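Ser-thr phosphatase MSPP (Mycobacterium smegmatis, PDB 2JFR) probably dephosphorylates phosphoserine and phosphothreonine residues of proteins, as a metal-dependent phosphatase of the PPM (PP2C) family with magnesium and manganese bound in the crystal. Local coordinates at residues A[85-93]-A[155-163]; A[204-214]-A[225-233]. All blocks are in the same frame, centred on the assembly; numbering follows the deposited sequence. Where two conformers were deposited one is given.

Interaction 1. Residues A[85-93]-A[155-163]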
ATOM      1  N   PRO A  85      -4.913  -2.950 -25.526  1.00 27.60           N
ATOM      2  CA  PRO A  85      -5.818  -1.956 -26.073  1.00 27.95           C
ATOM      3  C   PRO A  85      -6.434  -1.065 -25.095  1.00 24.34           C
ATOM      4  O   PRO A  85      -7.039  -0.045 -25.472  1.00 29.23           O
ATOM      5  CB  PRO A  85      -6.899  -2.856 -26.733  1.00 32.01           C
ATOM      6  CG  PRO A  85      -6.894  -4.171 -26.039  1.00 36.47           C
ATOM      7  CD  PRO A  85      -5.452  -4.317 -25.654  1.00 32.88           C
ATOM      8  N   THR A  86      -6.342  -1.403 -23.796  1.00 23.58           N
ATOM      9  CA  THR A  86      -6.771  -0.515 -22.721  1.00 21.63           C
ATOM     10  C   THR A  86      -5.638  -0.550 -21.676  1.00 19.92           C
ATOM     11  O   THR A  86      -4.815  -1.442 -21.722  1.00 21.82           O
ATOM     12  CB  THR A  86      -8.126  -0.835 -22.069  1.00 22.31           C
ATOM     13  OG1 THR A  86      -8.062  -2.122 -21.517  1.00 27.34           O
ATOM     14  CG2 THR A  86      -9.226  -0.817 -23.103  1.00 27.33           C
ATOM     15  N   VAL A  87      -5.665   0.431 -20.825  1.00 19.31           N
ATOM     16  CA  VAL A  87      -4.624   0.615 -19.873  1.00 17.27           C
ATOM     17  C   VAL A  87      -4.873  -0.262 -18.615  1.00 16.59           C
ATOM     18  O   VAL A  87      -5.948  -0.207 -18.018  1.00 18.25           O
ATOM     19  CB  VAL A  87      -4.498   2.096 -19.462  1.00 18.78           C
ATOM     20  CG1 VAL A  87      -3.450   2.302 -18.388  1.00 20.28           C
ATOM     21  CG2 VAL A  87      -4.162   2.940 -20.726  1.00 21.42           C
ATOM     22  N   SER A  88      -3.863  -1.035 -18.239  1.00 16.34           N
ATOM     23  CA  SER A  88      -3.767  -1.708 -16.948  1.00 16.16           C
ATOM     24  C   SER A  88      -2.482  -1.229 -16.270  1.00 15.85           C
ATOM     25  O   SER A  88      -1.496  -0.880 -16.895  1.00 17.84           O
ATOM     26  CB  SER A  88      -3.748  -3.207 -17.083  1.00 17.15           C
ATOM     27  OG  SER A  88      -4.996  -3.676 -17.616  1.00 17.96           O
ATOM     28  N   GLY A  89      -2.512  -1.246 -14.952  1.00 14.97           N
ATOM     29  CA  GLY A  89      -1.347  -0.815 -14.184  1.00 15.02           C
ATOM     30  C   GLY A  89      -1.618  -1.136 -12.744  1.00 14.28           C
ATOM     31  O   GLY A  89      -2.520  -1.909 -12.388  1.00 14.35           O
ATOM     32  N   THR A  90      -0.819  -0.527 -11.845  1.00 14.17           N
ATOM     33  CA  THR A  90      -0.965  -0.816 -10.431  1.00 14.08           C
ATOM     34  C   THR A  90      -0.465   0.331  -9.599  1.00 13.54           C
ATOM     35  O   THR A  90       0.419   1.068  -9.983  1.00 14.45           O
ATOM     36  CB  THR A  90      -0.205  -2.127 -10.069  1.00 13.93           C
ATOM     37  OG1 THR A  90      -0.498  -2.516  -8.728  1.00 13.81           O
ATOM     38  CG2 THR A  90       1.273  -2.047 -10.311  1.00 14.93           C
ATOM     39  N   THR A  91      -1.031   0.434  -8.410  1.00 13.26           N
ATOM     40  CA  THR A  91      -0.400   1.201  -7.346  1.00 13.65           C
ATOM     41  C   THR A  91       0.759   0.410  -6.793  1.00 13.55           C
ATOM     42  O   THR A  91       0.860  -0.823  -6.981  1.00 13.81           O
ATOM     43  CB  THR A  91      -1.368   1.555  -6.242  1.00 13.87           C
ATOM     44  OG1 THR A  91      -1.569   0.363  -5.485  1.00 14.00           O
ATOM     45  CG2 THR A  91      -2.674   2.122  -6.721  1.00 14.67           C
ATOM     46  N   LEU A  92       1.609   1.068  -6.008  1.00 13.75           N
ATOM     47  CA  LEU A  92       2.594   0.369  -5.218  0.79 13.85           C
ATOM     48  C   LEU A  92       2.941   1.225  -4.036  1.00 13.56           C
ATOM     49  O   LEU A  92       3.307   2.394  -4.196  1.00 14.76           O
ATOM     50  CB  LEU A  92       3.844   0.103  -6.038  0.79 14.32           C
ATOM     51  CG  LEU A  92       5.006  -0.590  -5.253  0.79 16.53           C
ATOM     52  CD1 LEU A  92       4.603  -1.946  -4.777  0.79 16.19           C
ATOM     53  CD2 LEU A  92       6.270  -0.652  -6.126  0.79 19.94           C
ATOM     54  N   THR A  93       2.877   0.635  -2.827  1.00 13.51           N
ATOM     55  CA  THR A  93       3.395   1.256  -1.627  1.00 13.37           C
ATOM     56  C   THR A  93       4.330   0.240  -0.983  1.00 13.74           C
ATOM     57  O   THR A  93       3.874  -0.863  -0.654  1.00 14.40           O
ATOM     58  CB  THR A  93       2.309   1.671  -0.670  1.00 13.83           C
ATOM     59  OG1 THR A  93       1.555   2.671  -1.340  1.00 14.60           O
ATOM     60  CG2 THR A  93       2.851   2.205   0.636  1.00 14.63           C
ATOM     61  N   LEU A 155      -9.997   7.849  -9.516  1.00 16.84           N
ATOM     62  CA  LEU A 155      -9.174   8.147 -10.677  1.00 17.54           C
ATOM     63  C   LEU A 155      -7.776   8.528 -10.236  1.00 16.08           C
ATOM     64  O   LEU A 155      -7.549   9.529  -9.547  1.00 17.17           O
ATOM     65  CB  LEU A 155      -9.834   9.326 -11.393  1.00 18.66           C
ATOM     66  CG  LEU A 155     -11.184   8.960 -12.021  1.00 20.64           C
ATOM     67  CD1 LEU A 155     -11.795  10.252 -12.566  1.00 26.05           C
ATOM     68  CD2 LEU A 155     -11.045   7.885 -13.088  1.00 26.20           C
ATOM     69  N   LEU A 156      -6.815   7.679 -10.612  1.00 15.50           N
ATOM     70  CA  LEU A 156      -5.433   7.852 -10.235  1.00 14.74           C
ATOM     71  C   LEU A 156      -4.760   8.936 -11.036  1.00 14.60           C
ATOM     72  O   LEU A 156      -5.005   9.098 -12.231  1.00 15.83           O
ATOM     73  CB  LEU A 156      -4.661   6.563 -10.436  1.00 15.06           C
ATOM     74  CG  LEU A 156      -5.100   5.377  -9.546  1.00 15.84           C
ATOM     75  CD1 LEU A 156      -4.378   4.145  -9.957  1.00 18.80           C
ATOM     76  CD2 LEU A 156      -4.869   5.689  -8.067  1.00 19.53           C
ATOM     77  N   THR A 157      -3.813   9.639 -10.420  1.00 14.84           N
ATOM     78  CA  THR A 157      -2.976  10.600 -11.095  1.00 15.17           C
ATOM     79  C   THR A 157      -1.560  10.103 -11.296  1.00 15.19           C
ATOM     80  O   THR A 157      -0.815  10.695 -12.084  1.00 17.57           O
ATOM     81  CB  THR A 157      -2.951  11.938 -10.359  1.00 15.43           C
ATOM     82  OG1 THR A 157      -2.495  11.675  -9.031  1.00 16.41           O
ATOM     83  CG2 THR A 157      -4.308  12.594 -10.379  1.00 17.17           C
ATOM     84  N   ARG A 158      -1.158   9.001 -10.639  1.00 14.83           N
ATOM     85  CA  ARG A 158       0.113   8.373 -10.844  0.69 14.97           C
ATOM     86  C   ARG A 158      -0.112   6.871 -10.672  1.00 14.85           C
ATOM     87  O   ARG A 158      -0.905   6.469  -9.836  1.00 15.73           O
ATOM     88  CB  ARG A 158       1.231   8.766  -9.893  0.69 15.78           C
ATOM     89  CG  ARG A 158       1.507  10.233  -9.741  0.69 17.03           C
ATOM     90  CD  ARG A 158       2.721  10.501  -8.867  0.69 20.16           C
ATOM     91  NE  ARG A 158       2.686  11.664  -8.075  0.69 22.64           N
ATOM     92  CZ  ARG A 158       3.449  11.995  -7.047  0.69 22.83           C
ATOM     93  NH1 ARG A 158       4.470  11.182  -6.747  0.69 24.87           N
ATOM     94  NH2 ARG A 158       3.229  13.119  -6.382  0.69 28.99           N
ATOM     95  N   ALA A 159       0.593   6.087 -11.480  1.00 14.84           N
ATOM     96  CA  ALA A 159       0.477   4.638 -11.418  1.00 15.22           C
ATOM     97  C   ALA A 159       1.714   4.032 -11.973  1.00 14.80           C
ATOM     98  O   ALA A 159       2.412   4.625 -12.802  1.00 16.32           O
ATOM     99  CB  ALA A 159      -0.744   4.155 -12.166  1.00 16.70           C
ATOM    100  N   LEU A 160       1.990   2.805 -11.556  1.00 14.88           N
ATOM    101  CA  LEU A 160       3.082   2.016 -12.037  1.00 15.33           C
ATOM    102  C   LEU A 160       2.645   1.154 -13.191  1.00 15.37           C
ATOM    103  O   LEU A 160       1.576   0.559 -13.209  1.00 15.84           O
ATOM    104  CB  LEU A 160       3.626   1.226 -10.844  1.00 16.32           C
ATOM    105  CG  LEU A 160       4.901   0.439 -11.067  1.00 15.84           C
ATOM    106  CD1 LEU A 160       5.740   0.336  -9.821  1.00 18.74           C
ATOM    107  CD2 LEU A 160       4.580  -0.957 -11.623  1.00 17.43           C
ATOM    108  N   GLY A 161       3.534   1.082 -14.193  1.00 15.86           N
ATOM    109  CA  GLY A 161       3.346   0.209 -15.298  1.00 17.04           C
ATOM    110  C   GLY A 161       2.635   0.773 -16.504  1.00 16.82           C
ATOM    111  O   GLY A 161       2.407   0.042 -17.464  1.00 18.75           O
ATOM    112  N   ILE A 162       2.324   2.098 -16.496  1.00 17.56           N
ATOM    113  CA  ILE A 162       1.548   2.733 -17.576  1.00 18.49           C
ATOM    114  C   ILE A 162       2.419   3.504 -18.516  1.00 19.64           C
ATOM    115  O   ILE A 162       1.897   3.944 -19.584  1.00 21.87           O
ATOM    116  CB  ILE A 162       0.383   3.583 -17.023  1.00 18.60           C
ATOM    117  CG1 ILE A 162       0.858   4.846 -16.295  1.00 18.48           C
ATOM    118  CG2 ILE A 162      -0.541   2.730 -16.187  1.00 20.58           C
ATOM    119  CD1 ILE A 162      -0.225   5.839 -16.054  1.00 21.69           C
ATOM    120  N   GLY A 163       3.656   3.710 -18.211  1.00 18.34           N
ATOM    121  CA  GLY A 163       4.570   4.427 -19.114  1.00 19.72           C
ATOM    122  C   GLY A 163       5.961   4.196 -18.580  1.00 19.34           C
ATOM    123  O   GLY A 163       6.150   3.610 -17.522  1.00 19.76           O
TER
HETATM  124  O   HOH W   1       0.249  -0.566 -19.119  1.00 24.19           O

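Interaction 2. Residues A[204-214]-A[225-233]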
ATOM      1  N   PRO A 204      -4.440  -6.436  19.323  1.00 24.63           N
ATOM      2  CA  PRO A 204      -3.032  -6.687  19.735  1.00 27.66           C
ATOM      3  C   PRO A 204      -2.286  -7.695  18.904  1.00 25.92           C
ATOM      4  O   PRO A 204      -1.113  -7.457  18.617  1.00 27.11           O
ATOM      5  CB  PRO A 204      -3.234  -7.264  21.155  1.00 37.03           C
ATOM      6  CG  PRO A 204      -4.458  -6.547  21.634  1.00 36.79           C
ATOM      7  CD  PRO A 204      -5.386  -6.495  20.433  1.00 28.18           C
ATOM      8  N   ASP A 205      -2.889  -8.805  18.520  1.00 26.72           N
ATOM      9  CA  ASP A 205      -2.183  -9.769  17.678  1.00 26.60           C
ATOM     10  C   ASP A 205      -2.275  -9.348  16.239  1.00 22.07           C
ATOM     11  O   ASP A 205      -3.360  -9.230  15.700  1.00 22.52           O
ATOM     12  CB  ASP A 205      -2.813 -11.146  17.907  1.00 31.64           C
ATOM     13  CG  ASP A 205      -2.234 -12.301  17.113  1.00 33.66           C
ATOM     14  OD1 ASP A 205      -1.506 -12.090  16.104  1.00 35.84           O
ATOM     15  OD2 ASP A 205      -2.526 -13.481  17.462  1.00 42.20           O
ATOM     16  N   PRO A 206      -1.172  -9.056  15.583  1.00 23.75           N
ATOM     17  CA  PRO A 206      -1.244  -8.619  14.154  1.00 21.92           C
ATOM     18  C   PRO A 206      -1.927  -9.608  13.241  1.00 21.60           C
ATOM     19  O   PRO A 206      -2.544  -9.190  12.251  1.00 19.64           O
ATOM     20  CB  PRO A 206       0.208  -8.466  13.755  1.00 25.35           C
ATOM     21  CG  PRO A 206       0.955  -9.157  14.814  1.00 30.12           C
ATOM     22  CD  PRO A 206       0.219  -9.180  16.083  1.00 26.00           C
ATOM     23  N   GLN A 207      -1.857 -10.925  13.502  1.00 22.12           N
ATOM     24  CA  GLN A 207      -2.600 -11.840  12.633  0.59 22.42           C
ATOM     25  C   GLN A 207      -4.095 -11.734  12.837  1.00 21.62           C
ATOM     26  O   GLN A 207      -4.837 -11.930  11.900  1.00 23.36           O
ATOM     27  CB  GLN A 207      -2.121 -13.287  12.906  0.59 22.54           C
ATOM     28  CG  GLN A 207      -0.644 -13.479  12.546  0.59 32.62           C
ATOM     29  CD  GLN A 207      -0.155 -14.858  12.923  0.59 45.77           C
ATOM     30  OE1 GLN A 207      -0.003 -15.752  12.077  0.59 66.54           O
ATOM     31  NE2 GLN A 207       0.120 -15.061  14.219  0.59 67.95           N
ATOM     32  N   VAL A 208      -4.553 -11.383  14.041  1.00 21.84           N
ATOM     33  CA  VAL A 208      -5.943 -11.063  14.256  1.00 22.17           C
ATOM     34  C   VAL A 208      -6.295  -9.734  13.579  1.00 20.36           C
ATOM     35  O   VAL A 208      -7.338  -9.596  12.954  1.00 20.35           O
ATOM     36  CB  VAL A 208      -6.253 -11.048  15.760  1.00 24.35           C
ATOM     37  CG1 VAL A 208      -7.667 -10.537  15.989  1.00 26.63           C
ATOM     38  CG2 VAL A 208      -6.094 -12.485  16.278  1.00 28.52           C
ATOM     39  N   ALA A 209      -5.429  -8.737  13.730  1.00 19.60           N
ATOM     40  CA  ALA A 209      -5.670  -7.435  13.136  1.00 18.15           C
ATOM     41  C   ALA A 209      -5.942  -7.553  11.649  1.00 17.31           C
ATOM     42  O   ALA A 209      -6.896  -6.961  11.146  1.00 17.33           O
ATOM     43  CB  ALA A 209      -4.520  -6.436  13.358  1.00 18.26           C
ATOM     44  N   VAL A 210      -5.118  -8.271  10.911  1.00 17.25           N
ATOM     45  CA  VAL A 210      -5.301  -8.321   9.462  1.00 16.96           C
ATOM     46  C   VAL A 210      -6.596  -9.025   9.108  1.00 17.04           C
ATOM     47  O   VAL A 210      -7.289  -8.602   8.160  1.00 17.09           O
ATOM     48  CB  VAL A 210      -4.111  -8.890   8.706  1.00 16.79           C
ATOM     49  CG1 VAL A 210      -2.885  -7.991   8.830  1.00 17.99           C
ATOM     50  CG2 VAL A 210      -3.753 -10.332   9.113  1.00 18.58           C
ATOM     51  N   ARG A 211      -6.939 -10.082   9.829  1.00 17.52           N
ATOM     52  CA  ARG A 211      -8.211 -10.765   9.545  0.52 18.14           C
ATOM     53  C   ARG A 211      -9.378  -9.861   9.874  1.00 18.16           C
ATOM     54  O   ARG A 211     -10.346  -9.795   9.107  1.00 18.59           O
ATOM     55  CB  ARG A 211      -8.249 -12.049  10.338  0.52 20.33           C
ATOM     56  CG  ARG A 211      -7.370 -13.125   9.736  0.52 24.02           C
ATOM     57  CD  ARG A 211      -7.354 -14.357  10.624  0.52 38.54           C
ATOM     58  NE  ARG A 211      -6.244 -15.218  10.313  0.52 49.39           N
ATOM     59  CZ  ARG A 211      -5.493 -15.867  11.191  0.52 52.83           C
ATOM     60  NH1 ARG A 211      -5.648 -15.804  12.510  0.52 61.98           N
ATOM     61  NH2 ARG A 211      -4.543 -16.603  10.652  0.52 65.32           N
ATOM     62  N   ARG A 212      -9.329  -9.151  11.007  1.00 17.86           N
ATOM     63  CA  ARG A 212     -10.417  -8.265  11.360  1.00 18.32           C
ATOM     64  C   ARG A 212     -10.540  -7.111  10.375  1.00 16.76           C
ATOM     65  O   ARG A 212     -11.661  -6.686  10.079  1.00 17.46           O
ATOM     66  CB  ARG A 212     -10.264  -7.768  12.776  1.00 19.69           C
ATOM     67  CG  ARG A 212     -10.381  -8.913  13.801  1.00 23.41           C
ATOM     68  CD  ARG A 212     -10.475  -8.393  15.192  1.00 31.04           C
ATOM     69  NE  ARG A 212     -11.606  -7.527  15.449  1.00 36.65           N
ATOM     70  CZ  ARG A 212     -11.505  -6.481  16.296  1.00 35.44           C
ATOM     71  NH1 ARG A 212     -10.439  -6.064  16.978  1.00 41.81           N
ATOM     72  NH2 ARG A 212     -12.598  -5.842  16.399  1.00 44.99           N
ATOM     73  N   LEU A 213      -9.427  -6.603   9.865  1.00 16.75           N
ATOM     74  CA  LEU A 213      -9.481  -5.521   8.905  1.00 16.50           C
ATOM     75  C   LEU A 213     -10.227  -5.901   7.642  1.00 15.68           C
ATOM     76  O   LEU A 213     -11.092  -5.213   7.156  1.00 16.70           O
ATOM     77  CB  LEU A 213      -8.106  -4.991   8.566  1.00 16.29           C
ATOM     78  CG  LEU A 213      -7.450  -4.148   9.665  1.00 16.50           C
ATOM     79  CD1 LEU A 213      -5.964  -4.077   9.489  1.00 17.16           C
ATOM     80  CD2 LEU A 213      -8.091  -2.753   9.693  1.00 16.94           C
ATOM     81  N   VAL A 214      -9.881  -7.082   7.089  1.00 16.39           N
ATOM     82  CA  VAL A 214     -10.581  -7.437   5.867  0.67 17.20           C
ATOM     83  C   VAL A 214     -12.014  -7.832   6.205  1.00 16.74           C
ATOM     84  O   VAL A 214     -12.904  -7.560   5.373  1.00 17.23           O
ATOM     85  CB  VAL A 214      -9.836  -8.524   5.063  0.67 16.67           C
ATOM     86  CG1 VAL A 214      -8.453  -8.028   4.647  0.67 18.14           C
ATOM     87  CG2 VAL A 214      -9.729  -9.815   5.829  0.67 18.14           C
ATOM     88  N   ASN A 225     -11.558  -5.176  -3.612  1.00 14.32           N
ATOM     89  CA  ASN A 225     -10.528  -5.959  -2.961  1.00 14.22           C
ATOM     90  C   ASN A 225      -9.914  -5.170  -1.804  1.00 14.03           C
ATOM     91  O   ASN A 225      -9.713  -3.964  -1.957  1.00 14.27           O
ATOM     92  CB  ASN A 225      -9.414  -6.238  -3.972  1.00 14.29           C
ATOM     93  CG  ASN A 225      -9.827  -6.792  -5.310  1.00 13.86           C
ATOM     94  OD1 ASN A 225      -9.178  -6.488  -6.316  1.00 14.29           O
ATOM     95  ND2 ASN A 225     -10.847  -7.619  -5.388  1.00 14.30           N
ATOM     96  N   THR A 226      -9.637  -5.843  -0.703  1.00 13.90           N
ATOM     97  CA  THR A 226      -8.938  -5.222   0.425  1.00 14.28           C
ATOM     98  C   THR A 226      -7.742  -6.053   0.781  1.00 13.85           C
ATOM     99  O   THR A 226      -7.871  -7.264   0.991  1.00 15.19           O
ATOM    100  CB  THR A 226      -9.902  -5.085   1.650  1.00 15.61           C
ATOM    101  OG1 THR A 226     -10.980  -4.231   1.285  1.00 17.34           O
ATOM    102  CG2 THR A 226      -9.175  -4.465   2.830  1.00 16.75           C
ATOM    103  N   THR A 227      -6.603  -5.420   0.902  1.00 13.74           N
ATOM    104  CA  THR A 227      -5.343  -6.078   1.256  1.00 14.16           C
ATOM    105  C   THR A 227      -4.646  -5.233   2.276  1.00 14.19           C
ATOM    106  O   THR A 227      -4.550  -4.020   2.115  1.00 15.73           O
ATOM    107  CB  THR A 227      -4.507  -6.264  -0.006  1.00 14.86           C
ATOM    108  OG1 THR A 227      -5.270  -7.034  -0.926  1.00 15.64           O
ATOM    109  CG2 THR A 227      -3.186  -6.981   0.258  1.00 17.57           C
ATOM    110  N   VAL A 228      -4.133  -5.872   3.312  1.00 14.14           N
ATOM    111  CA  VAL A 228      -3.505  -5.203   4.435  1.00 14.45           C
ATOM    112  C   VAL A 228      -2.222  -5.928   4.825  1.00 14.47           C
ATOM    113  O   VAL A 228      -2.137  -7.160   4.820  1.00 15.05           O
ATOM    114  CB  VAL A 228      -4.474  -5.086   5.616  1.00 14.90           C
ATOM    115  CG1 VAL A 228      -5.607  -4.147   5.307  1.00 15.52           C
ATOM    116  CG2 VAL A 228      -5.004  -6.445   6.076  1.00 16.70           C
ATOM    117  N   VAL A 229      -1.233  -5.121   5.212  1.00 14.28           N
ATOM    118  CA  VAL A 229       0.031  -5.601   5.753  1.00 14.27           C
ATOM    119  C   VAL A 229       0.260  -4.811   7.036  1.00 14.65           C
ATOM    120  O   VAL A 229       0.278  -3.576   7.023  1.00 15.21           O
ATOM    121  CB  VAL A 229       1.174  -5.374   4.784  1.00 15.03           C
ATOM    122  CG1 VAL A 229       2.502  -5.824   5.403  1.00 16.34           C
ATOM    123  CG2 VAL A 229       0.921  -6.089   3.468  1.00 15.76           C
ATOM    124  N   VAL A 230       0.427  -5.538   8.158  1.00 14.78           N
ATOM    125  CA  VAL A 230       0.651  -4.948   9.468  1.00 15.46           C
ATOM    126  C   VAL A 230       2.035  -5.285   9.908  1.00 15.39           C
ATOM    127  O   VAL A 230       2.453  -6.457   9.830  1.00 17.10           O
ATOM    128  CB  VAL A 230      -0.432  -5.448  10.457  1.00 16.99           C
ATOM    129  CG1 VAL A 230      -0.067  -5.168  11.900  1.00 20.09           C
ATOM    130  CG2 VAL A 230      -1.744  -4.811  10.157  1.00 17.83           C
ATOM    131  N   ILE A 231       2.758  -4.302  10.435  1.00 15.18           N
ATOM    132  CA  ILE A 231       4.137  -4.471  10.919  1.00 15.19           C
ATOM    133  C   ILE A 231       4.199  -3.883  12.323  1.00 14.89           C
ATOM    134  O   ILE A 231       3.900  -2.696  12.515  1.00 15.85           O
ATOM    135  CB  ILE A 231       5.136  -3.738  10.009  1.00 16.36           C
ATOM    136  CG1 ILE A 231       4.964  -4.071   8.513  1.00 18.83           C
ATOM    137  CG2 ILE A 231       6.540  -4.042  10.460  1.00 19.77           C
ATOM    138  CD1 ILE A 231       5.250  -2.939   7.625  1.00 29.19           C
ATOM    139  N   ASP A 232       4.593  -4.695  13.307  1.00 15.25           N
ATOM    140  CA  ASP A 232       4.772  -4.273  14.684  0.53 15.80           C
ATOM    141  C   ASP A 232       6.241  -3.963  14.933  1.00 14.81           C
ATOM    142  O   ASP A 232       7.069  -4.836  14.699  1.00 15.84           O
ATOM    143  CB  ASP A 232       4.267  -5.334  15.657  0.53 17.69           C
ATOM    144  CG  ASP A 232       2.777  -5.218  15.873  0.53 21.77           C
ATOM    145  OD1 ASP A 232       2.202  -4.126  15.797  0.53 20.96           O
ATOM    146  OD2 ASP A 232       2.204  -6.295  16.146  0.53 27.80           O
ATOM    147  N   LEU A 233       6.539  -2.769  15.427  1.00 15.15           N
ATOM    148  CA  LEU A 233       7.901  -2.309  15.586  1.00 15.05           C
ATOM    149  C   LEU A 233       8.354  -2.435  17.062  1.00 15.48           C
ATOM    150  O   LEU A 233       7.556  -2.229  17.990  1.00 17.10           O
ATOM    151  CB  LEU A 233       8.038  -0.862  15.155  1.00 15.92           C
ATOM    152  CG  LEU A 233       7.652  -0.592  13.711  1.00 16.35           C
ATOM    153  CD1 LEU A 233       7.732   0.885  13.384  1.00 19.22           C
ATOM    154  CD2 LEU A 233       8.454  -1.448  12.743  1.00 18.73           C
TER

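Interaction 1. Residues A[85-93]-A[155-163]
T90 and L160 form a single antiparallel hydrogen-bonded bridge at the strand 89-96 of one of the two sheets in the PP2C β-sandwich, tying the irregular loop 155-163 to it. T90 N donates to L160 O at 3.0 Å, and L160 N returns a bond to T90 O at 2.8 Å, the latter nearly in line with the carbonyl. The side chain of L160 then runs beside that of T90, both pointing the same way. Its CB sits 3.3 Å from T90 O. With CG anti to the backbone N (chi1 -173°) the branch extends past the bridge, CD2 meeting T90 CG2 at 3.7 Å while CD1 reaches CD2 of L92 in the conformer given; chi2, at 149°, lies well off a staggered value. A49 of helix 42-59 also touches L160. T90 turns its methyl to this leucine and its OG1 along the strand to T91, where the hydroxyl donates to a lone pair of T91 O in the carbonyl plane. T91 CG2 lies 4.2 Å from L156 CD1, a loose contact of two side chains set roughly perpendicular. T91 OG1 is hydrogen-bonded to S113 OG and to the backbone N of D36, a metal ligand, which places this strand in the second shell of the metal site. Toward the exposed end, G89, with no side chain, lets its CA come up to L160 O, with I162 CG2 a little farther off, and V87 CG1 packs on that same I162 CG2 at 3.7 Å. G161 turns the loop back with a positive phi of 92°, and a water lies 2.8 Å from both S88 O and G161 O.

Interaction 2. Residues A[204-214]-A[225-233]
The carboxylate of D232 is salt-bridged through OD1 to R180 NE on the neighbouring strand 180-184, and its other oxygen, OD2, rests against the ring of P206, 3.4 Å from CG in the conformer given. The aspartate side chain stands roughly perpendicular to the proline. P206 opens helix 206-219, whose first turn thus starts beside D232 and its partner R180. D205 caps that turn from the N-cap position: its OD1 accepts from Q207 N at 2.9 Å, met from above the carboxylate plane. From here inward the contact is apolar. Helix 206-214 runs nearly antiparallel to strand 226-233, at 157° and 8.5 Å between axes, as one of the helices flanking the outer face of a sheet in the PP2C α-β-β-α sandwich. V210 sits between V228 and V230. Its CG1, lying anti to the carbonyl carbon (chi1 -66°), comes within 3.6 Å of V230 CG2, and its CB lies 3.7 Å from V228 CG2 as the two valines run alongside with their branches pointing oppositely. V230 CG1 points instead to P206, whose CB it meets at 3.8 Å. One turn further on, L213 lays CB and CD1 over the same side of V228 CG1, a looser contact, and also touches I197, A200 and A201 of helix 194-201. In the conformer given, V214 CG1 reaches the strand's start, 3.8 Å from T226 O and beside T226 CG2.

In the fold
Along the chain, both segments of interaction 1 come before those of interaction 2, and the two contacts lie on opposite sides of its centre, with centres 25 Å apart and nearest atoms about 7 Å apart. Each belongs to a different sheet of the sandwich: 89-96 sits beside 31-38 in one, 226-233 beside 5-13 and 180-184 in the other. Helix 42-59 lies over the first, helix 206-219 over the second. The metal centre draws ligands from both sheets: D36 comes from strand 31-38, next to 89-96, while D186 and D224 follow strand 180-184 and precede strand 226-233. One contact joins a loop, the other a helix, to strands of sheets that both supply metal ligands.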